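Local coordinates for L-arabinose ABC transporter, periplasmic L-arabinose-binding protein (Burkholderia thailandensis, PDB 4KZK) that binds beta-D-galactopyranose in its pocket and probably delivers L-arabinose and related sugars to an ABC transporter from the periplasm, at residues G237-D240 and D241-V244; L179-A182 and R183-T187; S143-R146 and I147-V151. All blocks are in the same frame, centred on the assembly; numbering follows the deposited sequence. Where two conformers were deposited one is given.

Interaction 1: residues G237-D240 and D241-V244. With GAL (beta-D-galactopyranose), chain B.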
ATOM      1  N   GLY A 237      -2.859  -9.096  -2.777  1.00 10.56           N
ATOM      2  CA  GLY A 237      -1.454  -8.759  -2.648  1.00 10.85           C
ATOM      3  C   GLY A 237      -1.200  -7.785  -1.528  1.00 10.85           C
ATOM      4  O   GLY A 237      -1.767  -7.884  -0.423  1.00 13.57           O
ATOM      5  N   SER A 238      -0.319  -6.850  -1.782  1.00  9.61           N
ATOM      6  CA  SER A 238      -0.010  -5.815  -0.818  1.00  9.37           C
ATOM      7  C   SER A 238      -0.836  -4.555  -1.065  1.00  8.46           C
ATOM      8  O   SER A 238      -0.968  -3.727  -0.174  1.00  8.30           O
ATOM      9  CB  SER A 238       1.473  -5.483  -0.842  1.00 10.03           C
ATOM     10  OG  SER A 238       1.889  -5.067  -2.123  1.00 11.11           O
ATOM     11  N   ASN A 239      -1.360  -4.404  -2.281  1.00  7.70           N
ATOM     12  CA  ASN A 239      -2.118  -3.206  -2.641  1.00  7.56           C
ATOM     13  C   ASN A 239      -2.973  -3.465  -3.866  1.00  7.22           C
ATOM     14  O   ASN A 239      -2.961  -4.558  -4.426  1.00  7.11           O
ATOM     15  CB  ASN A 239      -1.196  -1.972  -2.814  1.00  7.62           C
ATOM     16  CG  ASN A 239      -0.255  -2.080  -4.008  1.00  7.76           C
ATOM     17  OD1 ASN A 239      -0.262  -3.057  -4.744  1.00  7.65           O
ATOM     18  ND2 ASN A 239       0.570  -1.059  -4.193  1.00  7.87           N
ATOM     19  N   ASP A 240      -3.734  -2.447  -4.280  1.00  7.03           N
ATOM     20  CA  ASP A 240      -4.568  -2.552  -5.477  1.00  7.09           C
ATOM     21  C   ASP A 240      -3.752  -2.871  -6.726  1.00  7.39           C
ATOM     22  O   ASP A 240      -4.184  -3.666  -7.584  1.00  7.57           O
ATOM     23  CB  ASP A 240      -5.370  -1.257  -5.725  1.00  7.07           C
ATOM     24  CG  ASP A 240      -6.405  -0.974  -4.662  1.00  7.18           C
ATOM     25  OD1 ASP A 240      -6.894  -1.921  -4.046  1.00  7.07           O
ATOM     26  OD2 ASP A 240      -6.755   0.214  -4.452  1.00  7.25           O
ATOM     27  N   ASP A 241      -2.599  -2.232  -6.858  1.00  7.95           N
ATOM     28  CA  ASP A 241      -1.789  -2.371  -8.055  1.00  8.77           C
ATOM     29  C   ASP A 241      -1.342  -3.803  -8.297  1.00  8.50           C
ATOM     30  O   ASP A 241      -1.477  -4.324  -9.398  1.00  8.76           O
ATOM     31  CB  ASP A 241      -0.572  -1.460  -7.944  1.00 10.11           C
ATOM     32  CG  ASP A 241      -0.947  -0.001  -7.709  1.00 11.42           C
ATOM     33  OD1 ASP A 241      -1.914   0.240  -6.987  1.00 13.34           O
ATOM     34  OD2 ASP A 241      -0.193   0.879  -8.156  1.00 14.32           O
ATOM     35  N   THR A 242      -0.836  -4.443  -7.252  1.00  8.16           N
ATOM     36  CA  THR A 242      -0.405  -5.825  -7.336  1.00  8.27           C
ATOM     37  C   THR A 242      -1.616  -6.724  -7.556  1.00  8.21           C
ATOM     38  O   THR A 242      -1.608  -7.545  -8.442  1.00  8.71           O
ATOM     39  CB  THR A 242       0.434  -6.237  -6.106  1.00  8.32           C
ATOM     40  OG1 THR A 242      -0.235  -5.898  -4.884  1.00  8.08           O
ATOM     41  CG2 THR A 242       1.728  -5.510  -6.152  1.00  8.58           C
ATOM     42  N   THR A 243      -2.678  -6.518  -6.794  1.00  8.07           N
ATOM     43  CA  THR A 243      -3.894  -7.304  -6.934  1.00  7.94           C
ATOM     44  C   THR A 243      -4.413  -7.311  -8.350  1.00  8.18           C
ATOM     45  O   THR A 243      -4.780  -8.365  -8.891  1.00  8.12           O
ATOM     46  CB  THR A 243      -4.967  -6.843  -5.915  1.00  8.10           C
ATOM     47  OG1 THR A 243      -4.422  -6.964  -4.589  1.00  8.39           O
ATOM     48  CG2 THR A 243      -6.218  -7.686  -6.010  1.00  8.24           C
ATOM     49  N   VAL A 244      -4.443  -6.132  -8.980  1.00  8.12           N
ATOM     50  CA  VAL A 244      -4.956  -6.001 -10.359  0.70  8.78           C
ATOM     51  C   VAL A 244      -4.066  -6.770 -11.329  1.00  8.96           C
ATOM     52  O   VAL A 244      -4.527  -7.283 -12.351  1.00  9.24           O
ATOM     53  CB  VAL A 244      -5.032  -4.523 -10.803  0.70  9.22           C
ATOM     54  CG1 VAL A 244      -5.003  -4.382 -12.334  0.70  9.90           C
ATOM     55  CG2 VAL A 244      -6.258  -3.884 -10.212  0.70  9.36           C
TER
HETATM   56  C1  GAL B 600       2.787   1.122   0.542  1.00  7.50           C
HETATM   57  C2  GAL B 600       2.196   0.705  -0.802  1.00  7.29           C
HETATM   58  C3  GAL B 600       1.078   1.691  -1.165  1.00  6.83           C
HETATM   59  C4  GAL B 600       0.074   1.777  -0.019  1.00  6.84           C
HETATM   60  C5  GAL B 600       0.803   2.175   1.252  1.00  7.21           C
HETATM   61  C6  GAL B 600      -0.135   2.217   2.450  1.00  7.36           C
HETATM   62  O1  GAL B 600       3.728   0.133   0.911  1.00  7.68           O
HETATM   63  O2  GAL B 600       3.224   0.740  -1.766  1.00  7.86           O
HETATM   64  O3  GAL B 600       0.431   1.319  -2.388  1.00  6.75           O
HETATM   65  O4  GAL B 600      -0.620   0.563   0.134  1.00  6.31           O
HETATM   66  O5  GAL B 600       1.777   1.180   1.536  1.00  7.66           O
HETATM   67  O6  GAL B 600       0.566   2.585   3.627  1.00  7.64           O
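The carboxamide of Asn239 is turned so that its two edge atoms work in different directions, OD1 toward Thr242 and ND2 toward the sugar, while the carboxylate of Asp241 crosses it obliquely with the two planes 29° apart. OD1 receives the backbone N of Thr242 at 2.9 Å, along a nearly straight N-H that is tilted from the amide plane; this is the N-cap bond of helix 240-252. The hydroxyl OG1 of Thr242 lies 2.8 Å from the same OD1, although its proton could also serve Asn239 O. With chi1 at 67°, CG of Asn239 sits between its own backbone N and carbonyl carbon, a turn that folds OD1 back over the start of the helix. ND2 is thereby presented to the ligand and donates to O3 of galactose at 3.0 Å, almost perfectly straight (177°). One planar group thus caps a helix and reads a sugar hydroxyl, each use fixing its rotation for the other.

The carbonyl of Asn239 is held twice by Thr243, whose N lies 3.1 Å from Asn239 O and whose OG1 donates to it from above the carbonyl plane at 2.8 Å. Ser238 N in turn donates to Thr242 OG1 at 3.2 Å, tying the loop to the first turn, and Val244 N closes the next helical bond onto Asp240 O at 2.8 Å.

All of this is buried where the loop after strand 233-236 passes into helix 240-252. Asp240 directs its carboxylate away from the helix start into the protein, OD1 bonded to Ser286 OG and OD2 to Gly267 N, its side chain also touching helix 269-276 and strand 283-288, while Asp241 and Thr242 face the loops that carry Asp48 and Glu208.

Interaction 2: residues L179-A182 and R183-T187. With GAL (beta-D-galactopyranose), chain B.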
ATOM      1  N   LEU A 179       9.423  -6.922   2.403  1.00 14.90           N
ATOM      2  CA  LEU A 179       8.946  -5.702   3.049  1.00 14.16           C
ATOM      3  C   LEU A 179       7.928  -6.048   4.135  1.00 13.14           C
ATOM      4  O   LEU A 179       6.862  -6.555   3.814  1.00 12.05           O
ATOM      5  CB  LEU A 179       8.322  -4.782   2.019  1.00 14.13           C
ATOM      6  CG  LEU A 179       7.753  -3.452   2.525  1.00 14.63           C
ATOM      7  CD1 LEU A 179       8.867  -2.533   3.027  1.00 15.61           C
ATOM      8  CD2 LEU A 179       6.915  -2.771   1.460  1.00 14.23           C
ATOM      9  N   PRO A 180       8.245  -5.758   5.418  1.00 13.18           N
ATOM     10  CA  PRO A 180       7.346  -6.188   6.486  1.00 12.99           C
ATOM     11  C   PRO A 180       5.874  -5.825   6.293  1.00 12.16           C
ATOM     12  O   PRO A 180       5.021  -6.676   6.505  1.00 12.03           O
ATOM     13  CB  PRO A 180       7.942  -5.528   7.736  1.00 13.98           C
ATOM     14  CG  PRO A 180       9.386  -5.459   7.432  1.00 14.58           C
ATOM     15  CD  PRO A 180       9.503  -5.203   5.962  1.00 13.83           C
ATOM     16  N   THR A 181       5.563  -4.597   5.893  1.00 11.39           N
ATOM     17  CA  THR A 181       4.154  -4.228   5.778  1.00 10.67           C
ATOM     18  C   THR A 181       3.476  -5.073   4.712  1.00 10.14           C
ATOM     19  O   THR A 181       2.332  -5.462   4.845  1.00  9.80           O
ATOM     20  CB  THR A 181       3.935  -2.704   5.562  1.00 10.39           C
ATOM     21  OG1 THR A 181       2.534  -2.400   5.607  1.00 10.20           O
ATOM     22  CG2 THR A 181       4.508  -2.231   4.233  1.00 10.15           C
ATOM     23  N   ALA A 182       4.181  -5.386   3.633  1.00 10.09           N
ATOM     24  CA  ALA A 182       3.599  -6.247   2.609  1.00  9.91           C
ATOM     25  C   ALA A 182       3.383  -7.670   3.109  1.00 10.55           C
ATOM     26  O   ALA A 182       2.348  -8.275   2.847  1.00 10.64           O
ATOM     27  CB  ALA A 182       4.468  -6.251   1.347  1.00  9.97           C
ATOM     28  N   ARG A 183       4.373  -8.223   3.812  1.00 11.55           N
ATOM     29  CA  ARG A 183       4.256  -9.542   4.392  1.00 13.04           C
ATOM     30  C   ARG A 183       3.078  -9.612   5.360  1.00 12.67           C
ATOM     31  O   ARG A 183       2.318 -10.567   5.352  1.00 12.83           O
ATOM     32  CB  ARG A 183       5.547  -9.935   5.117  1.00 15.16           C
ATOM     33  CG  ARG A 183       5.571 -11.389   5.592  1.00 17.55           C
ATOM     34  CD  ARG A 183       6.710 -11.700   6.563  1.00 20.37           C
ATOM     35  NE  ARG A 183       6.489 -11.069   7.870  1.00 23.37           N
ATOM     36  CZ  ARG A 183       5.610 -11.494   8.788  1.00 24.98           C
ATOM     37  NH1 ARG A 183       4.866 -12.594   8.597  1.00 25.83           N
ATOM     38  NH2 ARG A 183       5.477 -10.824   9.926  1.00 26.50           N
ATOM     39  N   GLU A 184       2.911  -8.587   6.189  1.00 12.61           N
ATOM     40  CA  GLU A 184       1.839  -8.613   7.190  1.00 13.32           C
ATOM     41  C   GLU A 184       0.447  -8.564   6.541  1.00 12.13           C
ATOM     42  O   GLU A 184      -0.491  -9.254   6.994  1.00 11.94           O
ATOM     43  CB  GLU A 184       2.012  -7.463   8.181  1.00 14.73           C
ATOM     44  CG  GLU A 184       3.230  -7.627   9.084  1.00 16.85           C
ATOM     45  CD  GLU A 184       3.683  -6.334   9.750  1.00 18.70           C
ATOM     46  OE1 GLU A 184       2.908  -5.350   9.783  1.00 20.24           O
ATOM     47  OE2 GLU A 184       4.825  -6.306  10.270  1.00 22.19           O
ATOM     48  N   ARG A 185       0.310  -7.780   5.470  1.00 11.05           N
ATOM     49  CA  ARG A 185      -0.950  -7.680   4.734  1.00 10.39           C
ATOM     50  C   ARG A 185      -1.349  -9.026   4.175  1.00 10.52           C
ATOM     51  O   ARG A 185      -2.513  -9.413   4.293  1.00 10.43           O
ATOM     52  CB  ARG A 185      -0.840  -6.678   3.580  1.00  9.63           C
ATOM     53  CG  ARG A 185      -0.631  -5.258   4.034  1.00  9.39           C
ATOM     54  CD  ARG A 185      -0.134  -4.363   2.916  1.00  8.88           C
ATOM     55  NE  ARG A 185       0.535  -3.188   3.457  1.00  8.76           N
ATOM     56  CZ  ARG A 185       0.611  -2.006   2.831  1.00  8.54           C
ATOM     57  NH1 ARG A 185       0.040  -1.847   1.648  1.00  8.25           N
ATOM     58  NH2 ARG A 185       1.269  -0.989   3.378  1.00  8.92           N
ATOM     59  N   THR A 186      -0.409  -9.750   3.556  1.00 10.74           N
ATOM     60  CA  THR A 186      -0.758 -11.029   2.945  1.00 11.69           C
ATOM     61  C   THR A 186      -0.951 -12.133   3.968  1.00 11.72           C
ATOM     62  O   THR A 186      -1.803 -12.999   3.770  1.00 11.65           O
ATOM     63  CB  THR A 186       0.205 -11.465   1.819  1.00 12.74           C
ATOM     64  OG1 THR A 186       1.534 -11.604   2.316  1.00 14.16           O
ATOM     65  CG2 THR A 186       0.164 -10.465   0.706  1.00 12.91           C
ATOM     66  N   THR A 187      -0.178 -12.105   5.047  1.00 12.00           N
ATOM     67  CA  THR A 187      -0.344 -13.045   6.161  1.00 12.63           C
ATOM     68  C   THR A 187      -1.731 -12.903   6.792  1.00 12.23           C
ATOM     69  O   THR A 187      -2.414 -13.884   7.050  1.00 12.21           O
ATOM     70  CB  THR A 187       0.769 -12.865   7.216  1.00 13.56           C
ATOM     71  OG1 THR A 187       2.045 -13.062   6.591  1.00 14.12           O
ATOM     72  CG2 THR A 187       0.633 -13.883   8.331  1.00 14.48           C
TER
HETATM   73  C1  GAL B 600       2.787   1.122   0.542  1.00  7.50           C
HETATM   74  C2  GAL B 600       2.196   0.705  -0.802  1.00  7.29           C
HETATM   75  C3  GAL B 600       1.078   1.691  -1.165  1.00  6.83           C
HETATM   76  C4  GAL B 600       0.074   1.777  -0.019  1.00  6.84           C
HETATM   77  C5  GAL B 600       0.803   2.175   1.252  1.00  7.21           C
HETATM   78  C6  GAL B 600      -0.135   2.217   2.450  1.00  7.36           C
HETATM   79  O1  GAL B 600       3.728   0.133   0.911  1.00  7.68           O
HETATM   80  O2  GAL B 600       3.224   0.740  -1.766  1.00  7.86           O
HETATM   81  O3  GAL B 600       0.431   1.319  -2.388  1.00  6.75           O
HETATM   82  O4  GAL B 600      -0.620   0.563   0.134  1.00  6.31           O
HETATM   83  O5  GAL B 600       1.777   1.180   1.536  1.00  7.66           O
HETATM   84  O6  GAL B 600       0.566   2.585   3.627  1.00  7.64           O
HETATM   85  O   HOH W   1       3.924 -10.367   0.994  1.00 15.77           O
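Arg185 meets Thr181 one helical turn back through a side-on grip in which two guanidinium nitrogens share one hydroxyl: NH2 lies 2.9 Å and NE 3.0 Å from Thr181 OG1, which sits at the guanidinium edge, in its plane. Both bonds are bent, since two N-H groups fixed on one flat group converge on a single oxygen. The same head group donates to the galactose, NH1 to O4 and NH2 to O5, each at 2.9 Å, and NH1 also reaches Ser238 O. The hydroxyl and these other acceptors together fix the rotation of the guanidinium.

Thr181 has chi1 at -174°, which swings OG1 away from its backbone N and out beside the arginine chain. The Arg185 chain runs extended from CG to NE over the carbonyl of Thr181, CG lying 3.1 Å from Thr181 O. Its backbone N donates to the same oxygen at 3.1 Å, one of four successive helical bonds here; the first, from Arg183 N to Leu179 O, begins at the N-cap residue. Farther out, Glu184 lays its CG against Pro180 O, and a water links Ala182 O, weakly, to Thr186 OG1, itself hydrogen-bonded to Arg173.

The arrangement is an i to i+4 pair on the first turns of the helix in the beta-alpha-beta unit 170-175, 180-195, 203-207, where a threonine acts as second shell to a sugar-binding arginine of the periplasmic binding protein pocket.

Interaction 3: residues S143-R146 and I147-V151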
ATOM      1  N   SER A 143      -2.334  -0.396   9.805  1.00 11.09           N
ATOM      2  CA  SER A 143      -2.349  -1.573  10.683  1.00 11.98           C
ATOM      3  C   SER A 143      -2.427  -2.828   9.821  1.00 11.07           C
ATOM      4  O   SER A 143      -3.495  -3.380   9.574  1.00 10.86           O
ATOM      5  CB  SER A 143      -3.513  -1.500  11.689  1.00 12.85           C
ATOM      6  OG  SER A 143      -3.284  -2.458  12.734  1.00 14.96           O
ATOM      7  N   ALA A 144      -1.266  -3.256   9.326  1.00 10.50           N
ATOM      8  CA  ALA A 144      -1.179  -4.136   8.172  1.00  9.92           C
ATOM      9  C   ALA A 144      -1.811  -5.507   8.351  1.00  9.77           C
ATOM     10  O   ALA A 144      -2.531  -5.985   7.473  1.00  9.43           O
ATOM     11  CB  ALA A 144       0.266  -4.270   7.721  1.00  9.76           C
ATOM     12  N   TYR A 145      -1.550  -6.140   9.490  1.00 10.34           N
ATOM     13  CA  TYR A 145      -2.118  -7.449   9.742  1.00 10.74           C
ATOM     14  C   TYR A 145      -3.634  -7.385   9.802  1.00 10.89           C
ATOM     15  O   TYR A 145      -4.310  -8.196   9.156  1.00 10.55           O
ATOM     16  CB  TYR A 145      -1.529  -8.072  11.013  1.00 11.41           C
ATOM     17  CG  TYR A 145      -2.051  -9.480  11.232  1.00 11.71           C
ATOM     18  CD1 TYR A 145      -1.513 -10.566  10.533  1.00 11.58           C
ATOM     19  CD2 TYR A 145      -3.121  -9.725  12.093  1.00 12.10           C
ATOM     20  CE1 TYR A 145      -2.033 -11.847  10.691  1.00 11.91           C
ATOM     21  CE2 TYR A 145      -3.638 -10.995  12.245  1.00 12.56           C
ATOM     22  CZ  TYR A 145      -3.082 -12.060  11.539  1.00 12.37           C
ATOM     23  OH  TYR A 145      -3.617 -13.342  11.715  1.00 13.14           O
ATOM     24  N   ARG A 146      -4.174  -6.414  10.542  1.00 11.84           N
ATOM     25  CA  ARG A 146      -5.622  -6.266  10.642  1.00 12.72           C
ATOM     26  C   ARG A 146      -6.266  -5.939   9.303  1.00 11.55           C
ATOM     27  O   ARG A 146      -7.325  -6.440   8.991  1.00 11.65           O
ATOM     28  CB  ARG A 146      -6.001  -5.186  11.662  1.00 14.46           C
ATOM     29  CG  ARG A 146      -5.696  -5.583  13.092  1.00 16.79           C
ATOM     30  CD  ARG A 146      -6.435  -4.744  14.128  1.00 19.10           C
ATOM     31  NE  ARG A 146      -6.954  -3.488  13.587  1.00 20.98           N
ATOM     32  CZ  ARG A 146      -6.423  -2.275  13.744  1.00 21.70           C
ATOM     33  NH1 ARG A 146      -5.340  -2.051  14.475  1.00 23.52           N
ATOM     34  NH2 ARG A 146      -7.012  -1.257  13.156  1.00 23.23           N
ATOM     35  N   ILE A 147      -5.593  -5.137   8.487  1.00 11.05           N
ATOM     36  CA  ILE A 147      -6.058  -4.804   7.137  0.50 10.39           C
ATOM     37  C   ILE A 147      -6.122  -6.079   6.296  1.00 10.00           C
ATOM     38  O   ILE A 147      -7.090  -6.346   5.587  1.00  9.66           O
ATOM     39  CB  ILE A 147      -5.113  -3.784   6.461  0.50 10.18           C
ATOM     40  CG1 ILE A 147      -5.125  -2.449   7.221  0.50 10.53           C
ATOM     41  CG2 ILE A 147      -5.483  -3.574   4.996  0.50  9.73           C
ATOM     42  CD1 ILE A 147      -6.461  -1.741   7.250  0.50 10.74           C
ATOM     43  N   GLY A 148      -5.057  -6.854   6.357  1.00 10.07           N
ATOM     44  CA  GLY A 148      -5.065  -8.150   5.706  1.00  9.89           C
ATOM     45  C   GLY A 148      -6.220  -9.045   6.136  1.00 10.10           C
ATOM     46  O   GLY A 148      -6.838  -9.723   5.299  1.00  9.96           O
ATOM     47  N   ARG A 149      -6.493  -9.106   7.444  1.00 10.99           N
ATOM     48  CA  ARG A 149      -7.652  -9.862   7.899  1.00 11.73           C
ATOM     49  C   ARG A 149      -8.930  -9.391   7.216  1.00 11.41           C
ATOM     50  O   ARG A 149      -9.783 -10.213   6.853  1.00 11.77           O
ATOM     51  CB  ARG A 149      -7.807  -9.743   9.416  1.00 12.81           C
ATOM     52  CG  ARG A 149      -6.689 -10.365  10.227  1.00 13.87           C
ATOM     53  CD  ARG A 149      -6.589 -11.870  10.053  1.00 14.49           C
ATOM     54  NE  ARG A 149      -7.734 -12.587  10.611  1.00 15.59           N
ATOM     55  CZ  ARG A 149      -7.654 -13.630  11.434  1.00 16.38           C
ATOM     56  NH1 ARG A 149      -6.474 -14.100  11.861  1.00 16.88           N
ATOM     57  NH2 ARG A 149      -8.774 -14.216  11.829  1.00 17.63           N
ATOM     58  N   GLN A 150      -9.095  -8.084   7.116  1.00 11.45           N
ATOM     59  CA  GLN A 150     -10.248  -7.514   6.399  1.00 11.50           C
ATOM     60  C   GLN A 150     -10.301  -7.945   4.939  1.00 10.46           C
ATOM     61  O   GLN A 150     -11.374  -8.215   4.412  1.00 10.65           O
ATOM     62  CB  GLN A 150     -10.260  -5.996   6.483  1.00 12.21           C
ATOM     63  CG  GLN A 150     -10.477  -5.456   7.882  1.00 13.85           C
ATOM     64  CD  GLN A 150     -10.355  -3.952   7.884  1.00 15.20           C
ATOM     65  OE1 GLN A 150      -9.252  -3.422   7.857  1.00 18.37           O
ATOM     66  NE2 GLN A 150     -11.452  -3.269   7.866  1.00 15.89           N
ATOM     67  N   VAL A 151      -9.153  -8.003   4.284  1.00  9.63           N
ATOM     68  CA  VAL A 151      -9.115  -8.499   2.909  1.00  9.03           C
ATOM     69  C   VAL A 151      -9.645  -9.936   2.826  1.00  9.27           C
ATOM     70  O   VAL A 151     -10.502 -10.259   2.007  1.00  8.89           O
ATOM     71  CB  VAL A 151      -7.689  -8.460   2.326  1.00  8.83           C
ATOM     72  CG1 VAL A 151      -7.612  -9.246   1.020  1.00  8.63           C
ATOM     73  CG2 VAL A 151      -7.188  -7.022   2.133  1.00  8.74           C
TER
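Tyr145 and Arg149, four residues apart on helix 144-161, run side by side and point the same way, meeting through one polar bond and a run of carbon contacts. The polar bond joins NH1 of Arg149 to Tyr145 OH at 3.0 Å, with the hydroxyl at the guanidinium edge, 4° out of its plane. Tyr145 OH has a second partner in Asp191 of helix 180-195, whose carboxylate probably favours the nearby positive charge.

Apolar contact comes from the arginine chain, which bends at chi2 and chi3 and so rises beside the ring: its CG lies 3.7 Å from Tyr145 CE2, and its CD is 3.8 Å from the same atom. Ring and guanidinium are turned 63° against each other, so there is no parallel stacking. Ile147 packs on Ile287 and Ile265.

Backbone i to i+4 bonds run from Ile147 N to Ser143 O at 2.9 Å through to Gln150 N on Arg146 O. The whole is an i to i+4 tyrosine-arginine pair in the first turns of helix 144-161, which follows strand 139-142 in the periplasmic binding protein fold shared with the sugar-binding domain of the LacI family.

Two of the three helix starts contribute directly to the sugar pocket, and the third backs one of them. Interactions 1 and 2 both touch the galactose, at O3 and at O4 and O5 respectively, with their centres 12 Å apart; Arg185 NH1 and Ser238 O, 2.8 Å from each other, probably join them by a hydrogen bond. Interaction 3 stands one layer back: its centre is 9 Å from that of interaction 2, and Ala144 CB packs 3.6 Å from Thr181 OG1 and 3.9 Å from Arg185 CG, behind the sugar-binding arginine. Interactions 1 and 3 do not touch, their nearest atoms being about 6 Å apart.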